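Local coordinates for mannonate dehydratase (PDB 3BDK), which probably catalyses the manganese- or iron-dependent dehydration of D-mannonate to 2-dehydro-3-deoxy-D-gluconate, at residues Val121-Met126 with Met216-Asp221; Ile254-Gly259 with Asn280-Met285; Trp61-Ile66 with Ile110-Ala115; Glu84-His89 with Glu104-Ser109. All blocks are in the same frame, centred on the assembly; numbering follows the deposited sequence.

From the N terminus, contact 3 closes the long loop from Trp61-Ile66, at the start of helix 63-74, to Ile110-Ala115, at the end of helix 99-114. Contact 4 is nested within that loop: Glu84-His89, running on from strand 79-84, packs on Glu104-Ser109, and Trp61 touches both Ile86 and Ser109. After helix 99-114 comes strand 120-123, whose segment Val121-Met126 closes contact 1 against Met216-Asp221. Contact 2 follows in series, pairing Ile254-Gly259 with Asn280-Met285. None of the four cross. Contacts 1 and 2 are joined in the parallel barrel sheet by strands 215-218 and 252-257, while contacts 3 and 4 tie helices and a loop outside it.

Contact 1: residues Val121-Met126 with Met216-Asp221; sequences VCYNFM and MAIHPD. With MN (manganese (II) ion), chain D.
Tyr123 lays its ring across Ile218, with Ile218 CA over one face at 4.2 Å from the ring centroid, a CH-pi contact. A chi1 of 68°, which sets CG between the backbone N and the carbonyl carbon, folds the ring onto the neighbouring strand. Met216 CB approaches the ring obliquely, and its chain then bends so that SD lies beside Val121 CB at 3.8 Å. Farther along, Ile218 CD1 meets Phe125 CB at 3.6 Å.

Strands 121-123 and 216-218 run parallel. Ala217 N donates to Val121 O over 2.9 Å and His219 N to Tyr123 O over 2.8 Å; a weak bond from Tyr123 N to Ala217 O lies between them. On the face opposite Tyr123, Cys122 SG sits at the edge of the His219 ring, 3.6 Å from His219 CB. His219 NE2 binds the manganese ion at 2.5 Å, while ND1 donates to a lone pair of Pro220 O at 3.2 Å, a bent bond with the oxygen 29° out of the ring plane; together they should limit ring rotation. At the polar end, Asn124 OD1 accepts from Met126 N in an Asx turn, and Asn124 ND2 reaches Asp130.

His286 and Asp330 join His219 on the metal. Helices 99-114 and 191-210 cover the Tyr123 side, strand 252-257 continues the sheet beyond strand 215-218, and Cys122 bonds through its backbone to Ile83 of strand 79-84.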
loop_
_atom_site.group_PDB
_atom_site.type_symbol
_atom_site.label_atom_id
_atom_site.label_comp_id
_atom_site.label_asym_id
_atom_site.label_seq_id
_atom_site.Cartn_x
_atom_site.Cartn_y
_atom_site.Cartn_z
ATOM N N VAL A 121 9.204 19.837 -14.629
ATOM C CA VAL A 121 8.295 20.866 -14.108
ATOM C C VAL A 121 6.854 20.646 -14.603
ATOM O O VAL A 121 6.573 20.787 -15.797
ATOM C CB VAL A 121 8.769 22.302 -14.476
ATOM C CG1 VAL A 121 7.774 23.332 -13.992
ATOM C CG2 VAL A 121 10.129 22.592 -13.878
ATOM N N CYS A 122 5.971 20.271 -13.677
ATOM C CA CYS A 122 4.529 20.211 -13.910
ATOM C C CYS A 122 3.936 21.630 -13.783
ATOM O O CYS A 122 4.539 22.503 -13.152
ATOM C CB CYS A 122 3.865 19.212 -12.929
ATOM S SG CYS A 122 1.989 19.068 -12.975
ATOM N N TYR A 123 2.773 21.848 -14.406
ATOM C CA TYR A 123 2.073 23.150 -14.439
ATOM C C TYR A 123 0.780 22.937 -15.235
ATOM O O TYR A 123 0.706 21.998 -16.032
ATOM C CB TYR A 123 2.922 24.213 -15.157
ATOM C CG TYR A 123 3.051 23.900 -16.620
ATOM C CD1 TYR A 123 2.285 24.579 -17.577
ATOM C CD2 TYR A 123 3.880 22.870 -17.045
ATOM C CE1 TYR A 123 2.371 24.242 -18.920
ATOM C CE2 TYR A 123 3.975 22.535 -18.388
ATOM C CZ TYR A 123 3.217 23.221 -19.316
ATOM O OH TYR A 123 3.337 22.871 -20.637
ATOM N N ASN A 124 -0.213 23.810 -15.061
ATOM C CA ASN A 124 -1.473 23.713 -15.832
ATOM C C ASN A 124 -1.771 24.906 -16.736
ATOM O O ASN A 124 -1.071 25.911 -16.691
ATOM C CB ASN A 124 -2.673 23.466 -14.910
ATOM C CG ASN A 124 -3.239 24.738 -14.330
ATOM O OD1 ASN A 124 -3.579 25.667 -15.053
ATOM N ND2 ASN A 124 -3.360 24.782 -13.012
ATOM N N PHE A 125 -2.825 24.781 -17.545
ATOM C CA PHE A 125 -3.329 25.881 -18.368
ATOM C C PHE A 125 -4.856 25.923 -18.282
ATOM O O PHE A 125 -5.570 25.730 -19.270
ATOM C CB PHE A 125 -2.846 25.757 -19.814
ATOM C CG PHE A 125 -2.521 27.077 -20.456
ATOM C CD1 PHE A 125 -1.243 27.624 -20.343
ATOM C CD2 PHE A 125 -3.496 27.788 -21.161
ATOM C CE1 PHE A 125 -0.938 28.851 -20.936
ATOM C CE2 PHE A 125 -3.199 29.011 -21.762
ATOM C CZ PHE A 125 -1.920 29.542 -21.650
ATOM N N MET A 126 -5.335 26.191 -17.074
ATOM C CA MET A 126 -6.721 26.059 -16.738
ATOM C C MET A 126 -7.234 27.391 -16.235
ATOM O O MET A 126 -6.863 27.847 -15.153
ATOM C CB MET A 126 -6.885 24.990 -15.665
ATOM C CG MET A 126 -8.197 24.214 -15.733
ATOM S SD MET A 126 -8.450 23.100 -14.326
ATOM C CE MET A 126 -6.795 22.409 -14.140
ATOM N N MET A 216 9.175 19.867 -19.444
ATOM C CA MET A 216 7.876 20.392 -19.039
ATOM C C MET A 216 6.790 19.330 -19.160
ATOM O O MET A 216 6.822 18.496 -20.065
ATOM C CB MET A 216 7.509 21.618 -19.877
ATOM C CG MET A 216 8.558 22.718 -19.861
ATOM S SD MET A 216 8.979 23.254 -18.192
ATOM C CE MET A 216 7.605 24.344 -17.830
ATOM N N ALA A 217 5.828 19.366 -18.243
ATOM C CA ALA A 217 4.799 18.336 -18.170
ATOM C C ALA A 217 3.477 18.911 -17.673
ATOM O O ALA A 217 3.345 19.267 -16.502
ATOM C CB ALA A 217 5.253 17.193 -17.274
ATOM N N ILE A 218 2.501 18.998 -18.571
ATOM C CA ILE A 218 1.301 19.787 -18.322
ATOM C C ILE A 218 0.235 18.960 -17.609
ATOM O O ILE A 218 -0.227 17.945 -18.129
ATOM C CB ILE A 218 0.712 20.346 -19.631
ATOM C CG1 ILE A 218 -0.531 21.190 -19.338
ATOM C CG2 ILE A 218 0.379 19.215 -20.592
ATOM C CD1 ILE A 218 -1.012 22.878 -21.074
ATOM N N HIS A 219 -0.150 19.403 -16.416
ATOM C CA HIS A 219 -1.243 18.776 -15.684
ATOM C C HIS A 219 -2.575 18.984 -16.397
ATOM O O HIS A 219 -2.976 20.116 -16.666
ATOM C CB HIS A 219 -1.319 19.329 -14.259
ATOM C CG HIS A 219 -2.092 18.462 -13.315
ATOM N ND1 HIS A 219 -3.465 18.528 -13.199
ATOM C CD2 HIS A 219 -1.686 17.509 -12.443
ATOM C CE1 HIS A 219 -3.870 17.653 -12.295
ATOM N NE2 HIS A 219 -2.811 17.022 -11.822
ATOM N N PRO A 220 -3.255 17.883 -16.701
ATOM C CA PRO A 220 -4.475 17.931 -17.514
ATOM C C PRO A 220 -5.584 18.719 -16.824
ATOM O O PRO A 220 -5.458 19.058 -15.647
ATOM C CB PRO A 220 -4.871 16.457 -17.628
ATOM C CG PRO A 220 -4.321 15.829 -16.398
ATOM C CD PRO A 220 -3.036 16.553 -16.107
ATOM N N ASP A 221 -6.656 19.003 -17.555
ATOM C CA ASP A 221 -7.748 19.816 -17.030
ATOM C C ASP A 221 -8.635 19.006 -16.090
ATOM O O ASP A 221 -9.040 17.889 -16.412
ATOM C CB ASP A 221 -8.583 20.394 -18.174
ATOM C CG ASP A 221 -8.069 21.737 -18.650
ATOM O OD1 ASP A 221 -8.586 22.247 -19.667
ATOM O OD2 ASP A 221 -7.147 22.284 -18.009
HETATM MN MN MN D . -2.798 16.333 -9.441
#

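Contact 2: residues Ile254-Gly259 with Asn280-Met285; sequences ITMCVG and NRINFM
A beta bulge marks this pairing of two parallel barrel strands: Ile254 is bridged to Ile282, but Met256 to Met285, the register slipping by one residue in between. Three backbone bonds hold the pair. Ile254 N donates to Arg281 O at 3.2 Å and Asn283 N to Ile254 O at 3.3 Å, both nearly straight (172° and 165°); beyond the bulge, Met256 N donates to Phe284 O at 3.2 Å in a more bent bond.

Thr255 and Phe284 point the same way, into the barrel. Thr255 OG1 comes obliquely to the ring, 3.5 Å from Phe284 CD1, and also has a weak bond to Ala217 O in the next strand. With CG anti to the backbone N (chi1 -175°), the Phe284 ring reaches past Thr255 to Cys122 on strand 120-123 and meets His286, a manganese ligand, at about a right angle.

On the other face, Met256 CB touches both Ile282 CD1, at 3.9 Å, and Met285 SD, at 3.7 Å. Helix 269-278 packs over this side through Thr273 and Leu277. Strand, helix and adjacent parallel strand make a beta-alpha-beta crossover, the repeating element of the xylose isomerase-like TIM barrel.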
loop_
_atom_site.group_PDB
_atom_site.type_symbol
_atom_site.label_atom_id
_atom_site.label_comp_id
_atom_site.label_asym_id
_atom_site.label_seq_id
_atom_site.Cartn_x
_atom_site.Cartn_y
_atom_site.Cartn_z
ATOM N N ILE A 254 3.482 15.901 -21.105
ATOM C CA ILE A 254 2.321 15.918 -20.232
ATOM C C ILE A 254 2.638 15.272 -18.888
ATOM O O ILE A 254 3.612 14.513 -18.733
ATOM C CB ILE A 254 1.133 15.160 -20.868
ATOM C CG1 ILE A 254 1.502 13.691 -21.104
ATOM C CG2 ILE A 254 0.690 15.843 -22.167
ATOM C CD1 ILE A 254 0.402 12.862 -21.660
ATOM N N THR A 255 1.810 15.614 -17.915
ATOM C CA THR A 255 1.627 14.787 -16.766
ATOM C C THR A 255 0.374 13.966 -17.053
ATOM O O THR A 255 -0.738 14.510 -17.090
ATOM C CB THR A 255 1.413 15.634 -15.528
ATOM O OG1 THR A 255 2.586 16.411 -15.282
ATOM C CG2 THR A 255 1.143 14.752 -14.343
ATOM N N MET A 256 0.562 12.665 -17.281
ATOM C CA MET A 256 -0.550 11.728 -17.426
ATOM C C MET A 256 -1.228 11.464 -16.072
ATOM O O MET A 256 -0.907 10.500 -15.376
ATOM C CB MET A 256 -0.074 10.417 -18.045
ATOM C CG MET A 256 -1.174 9.311 -18.122
ATOM S SD MET A 256 -2.841 9.818 -18.706
ATOM C CE MET A 256 -2.509 10.071 -20.455
ATOM N N CYS A 257 -2.147 12.340 -15.686
ATOM C CA CYS A 257 -2.917 12.108 -14.470
ATOM C C CYS A 257 -4.124 11.309 -14.914
ATOM O O CYS A 257 -5.156 11.876 -15.292
ATOM C CB CYS A 257 -3.318 13.434 -13.804
ATOM S SG CYS A 257 -4.396 13.259 -12.379
ATOM N N VAL A 258 -3.970 9.990 -14.927
ATOM C CA VAL A 258 -5.052 9.095 -15.316
ATOM C C VAL A 258 -6.387 9.393 -14.617
ATOM O O VAL A 258 -7.444 9.157 -15.200
ATOM C CB VAL A 258 -4.689 7.584 -15.145
ATOM C CG1 VAL A 258 -3.606 7.182 -16.099
ATOM C CG2 VAL A 258 -4.325 7.233 -13.695
ATOM N N GLY A 259 -6.332 9.900 -13.384
ATOM C CA GLY A 259 -7.513 10.232 -12.609
ATOM C C GLY A 259 -8.286 11.396 -13.191
ATOM O O GLY A 259 -9.529 11.367 -13.260
ATOM N N ASN A 280 7.130 9.017 -26.633
ATOM C CA ASN A 280 8.084 9.425 -25.604
ATOM C C ASN A 280 7.679 10.765 -24.983
ATOM O O ASN A 280 8.483 11.701 -24.885
ATOM C CB ASN A 280 9.530 9.465 -26.156
ATOM C CG ASN A 280 10.596 9.546 -25.039
ATOM O OD1 ASN A 280 10.719 8.630 -24.218
ATOM N ND2 ASN A 280 11.360 10.645 -25.008
ATOM N N ARG A 281 6.428 10.865 -24.557
ATOM C CA ARG A 281 5.927 12.163 -24.145
ATOM C C ARG A 281 5.326 12.215 -22.740
ATOM O O ARG A 281 4.702 13.209 -22.353
ATOM C CB ARG A 281 4.962 12.730 -25.211
ATOM C CG ARG A 281 5.657 13.310 -26.464
ATOM C CD ARG A 281 6.812 14.253 -26.073
ATOM N NE ARG A 281 7.461 14.920 -27.203
ATOM C CZ ARG A 281 8.219 14.312 -28.112
ATOM N NH1 ARG A 281 8.426 13.001 -28.056
ATOM N NH2 ARG A 281 8.777 15.022 -29.083
ATOM N N ILE A 282 5.519 11.148 -21.973
ATOM C CA ILE A 282 5.155 11.180 -20.573
ATOM C C ILE A 282 6.392 11.595 -19.785
ATOM O O ILE A 282 7.375 10.869 -19.768
ATOM C CB ILE A 282 4.620 9.825 -20.064
ATOM C CG1 ILE A 282 3.504 9.302 -20.963
ATOM C CG2 ILE A 282 4.134 9.975 -18.636
ATOM C CD1 ILE A 282 2.437 8.478 -20.231
ATOM N N ASN A 283 6.331 12.757 -19.143
ATOM C CA ASN A 283 7.454 13.260 -18.360
ATOM C C ASN A 283 7.161 13.254 -16.864
ATOM O O ASN A 283 7.937 13.782 -16.067
ATOM C CB ASN A 283 7.836 14.670 -18.815
ATOM C CG ASN A 283 8.399 14.695 -20.222
ATOM O OD1 ASN A 283 8.451 15.744 -20.864
ATOM N ND2 ASN A 283 8.825 13.535 -20.710
ATOM N N PHE A 284 6.036 12.653 -16.488
ATOM C CA PHE A 284 5.575 12.687 -15.106
ATOM C C PHE A 284 4.165 12.116 -14.981
ATOM O O PHE A 284 3.408 12.089 -15.950
ATOM C CB PHE A 284 5.613 14.116 -14.563
ATOM C CG PHE A 284 5.253 14.222 -13.109
ATOM C CD1 PHE A 284 4.529 15.305 -12.638
ATOM C CD2 PHE A 284 5.639 13.240 -12.211
ATOM C CE1 PHE A 284 4.197 15.405 -11.300
ATOM C CE2 PHE A 284 5.311 13.335 -10.874
ATOM C CZ PHE A 284 4.588 14.419 -10.417
ATOM N N MET A 285 3.821 11.660 -13.781
ATOM C CA MET A 285 2.754 10.683 -13.610
ATOM C C MET A 285 1.908 10.998 -12.381
ATOM O O MET A 285 2.428 11.119 -11.272
ATOM C CB MET A 285 3.333 9.270 -13.502
ATOM C CG MET A 285 3.465 8.550 -14.834
ATOM S SD MET A 285 1.892 8.397 -15.701
ATOM C CE MET A 285 1.466 6.697 -15.332
#

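Contact 3: residues Trp61-Ile66 with Ile110-Ala115; sequences WPLENI and IRNVGA
This is a partly buried helix-to-helix contact on the outside of the TIM barrel, where Trp61, Pro62 and the first turn of helix 63-74 meet Asn112, near the end of helix 99-114, and Ala115 just after it. Each helix leads into a strand of the barrel, 79-84 for the first and 120-123 for the second, and those strands are neighbours in the sheet. Trp61 and Val113 both rest on Ile83 of strand 79-84, so the join reaches down to the barrel wall.

Asn112 makes the one hydrogen bond between the segments. With CG anti to its carbonyl carbon (chi1 -77°), the amide leaves the helix toward the other segment, and ND2 donates to Trp61 O. The line is nearly straight, at 169°, but the modelled length is shorter than such a bond should be, so its exact value is doubtful. Pro62, at the N-cap position of helix 63-74, follows directly, and its CA lies 3.6 Å from Asn112 ND2. The amide therefore sits against the very start of that helix; the backbone N of Leu63 is also near, but as a second donor it makes no bond with ND2.

Around this polar spot, aliphatic side chains lie against the carbonyl end of the other helix. Ile66 points toward that helix, its CG1 4.2 Å from Asn112 O. Away from the contact, Arg111 forms a salt bridge with Glu211. At the outer rim Leu63 CD1 lies 4.3 Å from Ala115 CB, and Leu63 CD2 sits 3.5 Å from both Asn112 O and Ala115 O.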
loop_
_atom_site.group_PDB
_atom_site.type_symbol
_atom_site.label_atom_id
_atom_site.label_comp_id
_atom_site.label_asym_id
_atom_site.label_seq_id
_atom_site.Cartn_x
_atom_site.Cartn_y
_atom_site.Cartn_z
ATOM N N TRP A 61 11.453 33.037 -9.906
ATOM C CA TRP A 61 11.825 32.086 -8.855
ATOM C C TRP A 61 13.346 32.095 -8.629
ATOM O O TRP A 61 14.097 31.611 -9.477
ATOM C CB TRP A 61 11.336 30.675 -9.216
ATOM C CG TRP A 61 9.883 30.388 -8.876
ATOM C CD1 TRP A 61 8.845 31.285 -8.836
ATOM C CD2 TRP A 61 9.315 29.110 -8.559
ATOM N NE1 TRP A 61 7.673 30.647 -8.493
ATOM C CE2 TRP A 61 7.931 29.313 -8.319
ATOM C CE3 TRP A 61 9.839 27.812 -8.446
ATOM C CZ2 TRP A 61 7.069 28.266 -7.972
ATOM C CZ3 TRP A 61 8.980 26.770 -8.098
ATOM C CH2 TRP A 61 7.610 27.005 -7.867
ATOM N N PRO A 62 13.798 32.652 -7.484
ATOM C CA PRO A 62 15.225 32.773 -7.172
ATOM C C PRO A 62 15.842 31.432 -6.812
ATOM O O PRO A 62 15.189 30.612 -6.164
ATOM C CB PRO A 62 15.242 33.686 -5.934
ATOM C CG PRO A 62 13.847 34.218 -5.780
ATOM C CD PRO A 62 12.961 33.200 -6.399
ATOM N N LEU A 63 17.093 31.219 -7.211
ATOM C CA LEU A 63 17.822 30.000 -6.848
ATOM C C LEU A 63 17.876 29.781 -5.319
ATOM O O LEU A 63 17.695 28.658 -4.843
ATOM C CB LEU A 63 19.235 30.015 -7.435
ATOM C CG LEU A 63 19.733 28.767 -8.174
ATOM C CD1 LEU A 63 21.257 28.708 -8.161
ATOM C CD2 LEU A 63 19.163 27.478 -7.622
ATOM N N GLU A 64 18.106 30.865 -4.574
ATOM C CA GLU A 64 18.082 30.876 -3.095
ATOM C C GLU A 64 16.879 30.141 -2.471
ATOM O O GLU A 64 16.994 29.539 -1.396
ATOM C CB GLU A 64 18.134 32.333 -2.572
ATOM C CG GLU A 64 19.538 32.917 -2.303
ATOM C CD GLU A 64 20.614 32.412 -3.271
ATOM O OE1 GLU A 64 20.957 31.206 -3.199
ATOM O OE2 GLU A 64 21.125 33.219 -4.089
ATOM N N ASN A 65 15.740 30.194 -3.154
ATOM C CA ASN A 65 14.506 29.623 -2.647
ATOM C C ASN A 65 14.344 28.146 -2.972
ATOM O O ASN A 65 13.813 27.375 -2.167
ATOM C CB ASN A 65 13.320 30.400 -3.201
ATOM C CG ASN A 65 13.043 31.660 -2.431
ATOM O OD1 ASN A 65 13.882 32.563 -2.351
ATOM N ND2 ASN A 65 11.853 31.737 -1.861
ATOM N N ILE A 66 14.786 27.758 -4.162
ATOM C CA ILE A 66 14.648 26.380 -4.596
ATOM C C ILE A 66 15.785 25.544 -4.004
ATOM O O ILE A 66 15.595 24.371 -3.674
ATOM C CB ILE A 66 14.520 26.255 -6.154
ATOM C CG1 ILE A 66 15.849 25.912 -6.823
ATOM C CG2 ILE A 66 13.889 27.514 -6.776
ATOM C CD1 ILE A 66 15.965 24.474 -7.175
ATOM N N ILE A 110 12.647 28.497 -15.028
ATOM C CA ILE A 110 13.055 27.288 -15.723
ATOM C C ILE A 110 14.559 27.133 -15.616
ATOM O O ILE A 110 15.050 26.015 -15.497
ATOM C CB ILE A 110 12.680 27.264 -17.231
ATOM C CG1 ILE A 110 11.321 27.924 -17.517
ATOM C CG2 ILE A 110 12.763 25.836 -17.770
ATOM C CD1 ILE A 110 10.109 27.162 -17.037
ATOM N N ARG A 111 15.284 28.249 -15.677
ATOM C CA ARG A 111 16.751 28.205 -15.659
ATOM C C ARG A 111 17.288 27.929 -14.247
ATOM O O ARG A 111 18.056 26.989 -14.050
ATOM C CB ARG A 111 17.365 29.477 -16.276
ATOM C CG ARG A 111 17.564 29.423 -17.814
ATOM C CD ARG A 111 18.204 30.733 -18.377
ATOM N NE ARG A 111 17.386 31.918 -18.093
ATOM C CZ ARG A 111 16.665 32.575 -19.000
ATOM N NH1 ARG A 111 15.945 33.630 -18.625
ATOM N NH2 ARG A 111 16.668 32.189 -20.277
ATOM N N ASN A 112 16.860 28.734 -13.277
ATOM C CA ASN A 112 17.120 28.470 -11.864
ATOM C C ASN A 112 16.854 27.013 -11.413
ATOM O O ASN A 112 17.628 26.443 -10.631
ATOM C CB ASN A 112 16.335 29.467 -11.004
ATOM C CG ASN A 112 16.979 30.839 -10.987
ATOM O OD1 ASN A 112 18.114 30.994 -11.426
ATOM N ND2 ASN A 112 16.267 31.835 -10.484
ATOM N N VAL A 113 15.773 26.418 -11.922
ATOM C CA VAL A 113 15.398 25.029 -11.623
ATOM C C VAL A 113 16.325 24.017 -12.323
ATOM O O VAL A 113 16.709 23.003 -11.727
ATOM C CB VAL A 113 13.893 24.777 -11.943
ATOM C CG1 VAL A 113 13.566 23.291 -12.087
ATOM C CG2 VAL A 113 13.005 25.450 -10.887
ATOM N N GLY A 114 16.697 24.298 -13.569
ATOM C CA GLY A 114 17.743 23.523 -14.256
ATOM C C GLY A 114 19.084 23.662 -13.540
ATOM O O GLY A 114 19.931 22.757 -13.599
ATOM N N ALA A 115 19.251 24.800 -12.854
ATOM C CA ALA A 115 20.413 25.084 -12.013
ATOM C C ALA A 115 20.266 24.421 -10.630
ATOM O O ALA A 115 20.650 24.999 -9.596
ATOM C CB ALA A 115 20.609 26.597 -11.873
#

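Contact 4: residues Glu84-His89 with Glu104-Ser109; sequences ESIPVH and ENYKTS
Tyr106 OH donates to Ile86 O at 2.6 Å, the bond that ties helix 99-114 to the loop following strand 79-84. The hydroxyl approaches the carbonyl at 136° and from 28° out of its plane, whereas Ile86 O itself lies in the plane of the tyrosine ring, at its edge. Tyr106 CG is anti to the backbone N (chi1 -154°), and this carries the ring out from the helix and across the loop.

Ile86 CG2 sits above one side of the ring, near its CE2 rim, 3.3 Å from Tyr106 CE2, with the two side chains crossing at a slant. Val88 CG2 comes from the other side of the ring plane, 4.1 Å from CE2, so the rim around CE2 lies between the two branches. Pro87 C lies near the ring plane, 3.9 Å from CE2, so the backbone just after the bonded carbonyl passes the ring edge. One helical turn on, Ile86 CD1 touches Ser109 CB at 3.7 Å. Ser109 OG turns back to its own helix and donates to Asn105 O, and it is also weakly bonded to Trp61 N.

Beyond the contact, the Tyr106 ring meets Phe201 of helix 191-210 edge to face and touches Tyr123 of strand 120-123. Glu84, where the loop begins, belongs to the D-mannose pocket and forms a salt bridge with Arg328. The chemistry thus gives a buried phenol hydroxyl a backbone acceptor while its ring is packed between aliphatic branches of the loop and neighbouring aromatic rings, an arrangement consistent with holding the loop in place just past Glu84.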
loop_
_atom_site.group_PDB
_atom_site.type_symbol
_atom_site.label_atom_id
_atom_site.label_comp_id
_atom_site.label_asym_id
_atom_site.label_seq_id
_atom_site.Cartn_x
_atom_site.Cartn_y
_atom_site.Cartn_z
ATOM N N GLU A 84 6.245 20.345 -8.594
ATOM C CA GLU A 84 4.828 20.418 -8.853
ATOM C C GLU A 84 4.424 21.853 -8.845
ATOM O O GLU A 84 4.023 22.425 -7.819
ATOM C CB GLU A 84 3.973 19.625 -7.886
ATOM C CG GLU A 84 2.534 19.524 -8.377
ATOM C CD GLU A 84 2.229 18.234 -9.128
ATOM O OE1 GLU A 84 3.129 17.383 -9.286
ATOM O OE2 GLU A 84 1.064 18.052 -9.536
ATOM N N SER A 85 4.590 22.420 -10.030
ATOM C CA SER A 85 3.927 23.622 -10.448
ATOM C C SER A 85 4.737 24.867 -10.170
ATOM O O SER A 85 4.893 25.293 -9.026
ATOM C CB SER A 85 2.510 23.719 -9.871
ATOM O OG SER A 85 1.648 24.382 -10.772
ATOM N N ILE A 86 5.298 25.393 -11.255
ATOM C CA ILE A 86 5.423 26.826 -11.441
ATOM C C ILE A 86 4.122 27.259 -12.152
ATOM O O ILE A 86 3.912 26.944 -13.327
ATOM C CB ILE A 86 6.645 27.201 -12.301
ATOM C CG1 ILE A 86 7.892 26.430 -11.853
ATOM C CG2 ILE A 86 6.876 28.707 -12.251
ATOM C CD1 ILE A 86 9.088 26.592 -12.789
ATOM N N PRO A 87 3.224 27.934 -11.418
ATOM C CA PRO A 87 1.934 28.405 -11.939
ATOM C C PRO A 87 1.988 29.555 -12.952
ATOM O O PRO A 87 2.380 30.673 -12.617
ATOM C CB PRO A 87 1.182 28.852 -10.675
ATOM C CG PRO A 87 2.263 29.207 -9.696
ATOM C CD PRO A 87 3.393 28.248 -9.985
ATOM N N VAL A 88 1.571 29.263 -14.179
ATOM C CA VAL A 88 1.292 30.264 -15.201
ATOM C C VAL A 88 0.258 31.297 -14.714
ATOM O O VAL A 88 -0.792 30.913 -14.177
ATOM C CB VAL A 88 0.766 29.564 -16.439
ATOM C CG1 VAL A 88 0.639 30.529 -17.548
ATOM C CG2 VAL A 88 1.705 28.436 -16.832
ATOM N N HIS A 89 0.578 32.590 -14.877
ATOM C CA HIS A 89 -0.278 33.713 -14.439
ATOM C C HIS A 89 -1.557 33.787 -15.288
ATOM O O HIS A 89 -1.546 33.438 -16.474
ATOM C CB HIS A 89 0.501 35.063 -14.514
ATOM C CG HIS A 89 -0.159 36.201 -13.776
ATOM N ND1 HIS A 89 -1.228 36.909 -14.286
ATOM C CD2 HIS A 89 0.091 36.737 -12.555
ATOM C CE1 HIS A 89 -1.616 37.821 -13.409
ATOM N NE2 HIS A 89 -0.831 37.738 -12.348
ATOM N N GLU A 104 8.738 36.347 -18.953
ATOM C CA GLU A 104 10.127 36.604 -18.558
ATOM C C GLU A 104 10.450 35.974 -17.208
ATOM O O GLU A 104 11.320 35.111 -17.101
ATOM C CB GLU A 104 10.417 38.107 -18.505
ATOM C CG GLU A 104 10.793 38.688 -19.837
ATOM C CD GLU A 104 11.807 37.826 -20.558
ATOM O OE1 GLU A 104 12.854 37.504 -19.940
ATOM O OE2 GLU A 104 11.544 37.466 -21.732
ATOM N N ASN A 105 9.721 36.407 -16.189
ATOM C CA ASN A 105 9.875 35.883 -14.850
ATOM C C ASN A 105 9.757 34.374 -14.780
ATOM O O ASN A 105 10.421 33.741 -13.959
ATOM C CB ASN A 105 8.884 36.571 -13.916
ATOM C CG ASN A 105 9.313 37.988 -13.573
ATOM O OD1 ASN A 105 8.476 38.868 -13.376
ATOM N ND2 ASN A 105 10.634 38.216 -13.509
ATOM N N TYR A 106 8.920 33.819 -15.663
ATOM C CA TYR A 106 8.748 32.372 -15.831
ATOM C C TYR A 106 9.964 31.744 -16.540
ATOM O O TYR A 106 10.354 30.624 -16.207
ATOM C CB TYR A 106 7.439 32.067 -16.588
ATOM C CG TYR A 106 6.848 30.698 -16.298
ATOM C CD1 TYR A 106 7.311 29.564 -16.962
ATOM C CD2 TYR A 106 5.824 30.537 -15.362
ATOM C CE1 TYR A 106 6.787 28.307 -16.700
ATOM C CE2 TYR A 106 5.284 29.265 -15.087
ATOM C CZ TYR A 106 5.778 28.153 -15.762
ATOM O OH TYR A 106 5.273 26.886 -15.523
ATOM N N LYS A 107 10.559 32.474 -17.495
ATOM C CA LYS A 107 11.792 32.058 -18.177
ATOM C C LYS A 107 12.887 31.653 -17.174
ATOM O O LYS A 107 13.432 30.553 -17.254
ATOM C CB LYS A 107 12.330 33.176 -19.085
ATOM C CG LYS A 107 11.432 33.618 -20.251
ATOM C CD LYS A 107 11.917 33.142 -21.644
ATOM C CE LYS A 107 13.061 33.992 -22.238
ATOM N NZ LYS A 107 12.750 35.429 -22.465
ATOM N N THR A 108 13.205 32.533 -16.229
ATOM C CA THR A 108 14.300 32.254 -15.289
ATOM C C THR A 108 13.997 31.124 -14.294
ATOM O O THR A 108 14.891 30.348 -13.926
ATOM C CB THR A 108 14.777 33.514 -14.530
ATOM O OG1 THR A 108 13.653 34.338 -14.197
ATOM C CG2 THR A 108 15.770 34.308 -15.383
ATOM N N SER A 109 12.742 31.033 -13.862
ATOM C CA SER A 109 12.295 29.888 -13.071
ATOM C C SER A 109 12.780 28.596 -13.706
ATOM O O SER A 109 13.298 27.715 -13.011
ATOM C CB SER A 109 10.785 29.870 -12.947
ATOM O OG SER A 109 10.349 30.989 -12.209
#